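Local coordinates for shikimate dehydrogenase-like protein HI_0607 (Haemophilus influenzae, PDB 1NPY) that catalyses the NADP(+)-dependent oxidation of shikimate to 3-dehydroshikimate in vitro, though far more weakly than classical AroE enzymes, so its biological substrate may be another compound, at residues 87-91 and 246-250. Numbering follows the deposited sequence.
Sequences VNTIV and QFELY
Gln-246 reaches from helix 235-251 to Thr-89, at the start of strand 89-93, and makes the one clear hydrogen bond of the contact: NE2 donates to OG1 over 3.0 Å, nearly straight at 163° and within the plane of the Gln-246 amide. Its chain runs extended beyond CG (chi2 172°), carrying the amide to the strand. Thr-89 OG1 in turn donates a hydrogen bond to Asn-88 OD1, 2.8 Å away, approaching from well above the carbonyl plane. Gln-246 NE2 also sits 3.1 Å from the backbone O of Asn-88.

The rest is van der Waals packing. The CG2 branch of Thr-89, anti to the backbone N, turns to Tyr-250, 3.7 Å from its OH, and meets the ring obliquely. Ile-90 O also comes obliquely to this ring, 3.6 Å from Tyr-250 CE1. Farther along the strand, Val-91 CG2 lies at the edge of that ring, 4.1 Å from Tyr-250 CD1, and packs against Leu-249 CB at 3.9 Å. Strand and helix run almost parallel here, 11° apart, with Thr-89 and Val-91 both pointing at the helix and Ile-90 between them turned away.

Asn-88 and Thr-89 form a classic beta bulge opposite Tyr-100, and the Asn-88 side chain lies beside Lys-67 and Asp-103, the inferred active-site and substrate-binding residues. The chain of hydrogen bonds from Gln-246 NE2 through Thr-89 OG1 to Asn-88 OD1, which also accepts from Thr-102 N, thus ties the helix to a side chain bordering the inferred substrate site and fixes the direction of the Thr-89 hydroxyl.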
loop_
_atom_site.group_PDB
_atom_site.type_symbol
_atom_site.label_atom_id
_atom_site.label_comp_id
_atom_site.label_asym_id
_atom_site.label_seq_id
_atom_site.Cartn_x
_atom_site.Cartn_y
_atom_site.Cartn_z
ATOM N N VAL A 87 5.373 0.765 -9.781
ATOM C CA VAL A 87 4.035 0.446 -10.261
ATOM C C VAL A 87 3.472 -0.756 -9.517
ATOM O O VAL A 87 4.164 -1.778 -9.389
ATOM C CB VAL A 87 4.083 0.109 -11.763
ATOM C CG1 VAL A 87 2.756 -0.420 -12.286
ATOM C CG2 VAL A 87 4.439 1.368 -12.546
ATOM N N ASN A 88 2.231 -0.669 -9.050
ATOM C CA ASN A 88 1.562 -1.837 -8.477
ATOM C C ASN A 88 0.250 -2.175 -9.188
ATOM O O ASN A 88 -0.453 -3.116 -8.841
ATOM C CB ASN A 88 1.383 -1.702 -6.969
ATOM C CG ASN A 88 0.090 -0.993 -6.604
ATOM O OD1 ASN A 88 -0.341 -0.138 -7.380
ATOM N ND2 ASN A 88 -0.533 -1.348 -5.466
ATOM N N THR A 89 -0.072 -1.430 -10.237
ATOM C CA THR A 89 -1.348 -1.586 -10.942
ATOM C C THR A 89 -1.213 -1.239 -12.416
ATOM O O THR A 89 -0.694 -0.173 -12.719
ATOM C CB THR A 89 -2.398 -0.610 -10.401
ATOM O OG1 THR A 89 -2.516 -0.820 -8.990
ATOM C CG2 THR A 89 -3.750 -0.930 -10.973
ATOM N N ILE A 90 -1.661 -2.128 -13.305
ATOM C CA ILE A 90 -1.721 -1.842 -14.734
ATOM C C ILE A 90 -3.158 -1.989 -15.202
ATOM O O ILE A 90 -3.815 -2.981 -14.885
ATOM C CB ILE A 90 -0.813 -2.837 -15.501
ATOM C CG1 ILE A 90 0.627 -2.777 -14.993
ATOM C CG2 ILE A 90 -0.885 -2.579 -16.988
ATOM C CD1 ILE A 90 1.419 -4.002 -15.320
ATOM N N VAL A 91 -3.637 -1.021 -15.982
ATOM C CA VAL A 91 -4.946 -1.071 -16.596
ATOM C C VAL A 91 -4.733 -1.026 -18.105
ATOM O O VAL A 91 -4.073 -0.130 -18.642
ATOM C CB VAL A 91 -5.846 0.104 -16.199
ATOM C CG1 VAL A 91 -7.253 -0.073 -16.778
ATOM C CG2 VAL A 91 -5.893 0.272 -14.691
ATOM N N GLN A 246 -7.737 -0.470 -7.138
ATOM C CA GLN A 246 -7.531 -1.318 -8.313
ATOM C C GLN A 246 -8.863 -1.774 -8.890
ATOM O O GLN A 246 -9.095 -1.692 -10.097
ATOM C CB GLN A 246 -6.661 -2.533 -8.008
ATOM C CG GLN A 246 -5.263 -2.150 -7.599
ATOM C CD GLN A 246 -4.442 -3.314 -7.106
ATOM O OE1 GLN A 246 -4.986 -4.224 -6.473
ATOM N NE2 GLN A 246 -3.139 -3.295 -7.383
ATOM N N PHE A 247 -9.752 -2.236 -8.018
ATOM C CA PHE A 247 -11.031 -2.762 -8.483
ATOM C C PHE A 247 -11.787 -1.704 -9.275
ATOM O O PHE A 247 -12.346 -1.971 -10.361
ATOM C CB PHE A 247 -11.842 -3.238 -7.287
ATOM C CG PHE A 247 -13.130 -3.883 -7.656
ATOM C CD1 PHE A 247 -13.236 -5.268 -7.660
ATOM C CD2 PHE A 247 -14.263 -3.131 -7.951
ATOM C CE1 PHE A 247 -14.408 -5.893 -7.994
ATOM C CE2 PHE A 247 -15.451 -3.779 -8.299
ATOM C CZ PHE A 247 -15.541 -5.138 -8.279
ATOM N N GLU A 248 -11.759 -0.482 -8.747
ATOM C CA GLU A 248 -12.454 0.638 -9.373
ATOM C C GLU A 248 -11.786 1.016 -10.700
ATOM O O GLU A 248 -12.453 1.313 -11.688
ATOM C CB GLU A 248 -12.526 1.855 -8.448
ATOM C CG GLU A 248 -13.417 2.961 -9.002
ATOM C CD GLU A 248 -13.492 4.152 -8.061
ATOM O OE1 GLU A 248 -13.892 5.273 -8.460
ATOM O OE2 GLU A 248 -13.152 3.947 -6.878
ATOM N N LEU A 249 -10.467 0.956 -10.760
ATOM C CA LEU A 249 -9.782 1.212 -12.020
ATOM C C LEU A 249 -10.175 0.191 -13.093
ATOM O O LEU A 249 -10.353 0.523 -14.264
ATOM C CB LEU A 249 -8.280 1.235 -11.804
ATOM C CG LEU A 249 -7.753 2.519 -11.178
ATOM C CD1 LEU A 249 -6.345 2.338 -10.639
ATOM C CD2 LEU A 249 -7.776 3.704 -12.130
ATOM N N TYR A 250 -10.266 -1.069 -12.699
ATOM C CA TYR A 250 -10.514 -2.112 -13.699
ATOM C C TYR A 250 -11.970 -2.130 -14.174
ATOM O O TYR A 250 -12.212 -2.379 -15.352
ATOM C CB TYR A 250 -10.191 -3.501 -13.175
ATOM C CG TYR A 250 -8.802 -3.727 -12.595
ATOM C CD1 TYR A 250 -7.694 -3.000 -12.998
ATOM C CD2 TYR A 250 -8.612 -4.709 -11.646
ATOM C CE1 TYR A 250 -6.445 -3.229 -12.425
ATOM C CE2 TYR A 250 -7.378 -4.940 -11.051
ATOM C CZ TYR A 250 -6.291 -4.208 -11.480
ATOM O OH TYR A 250 -5.077 -4.434 -10.880
#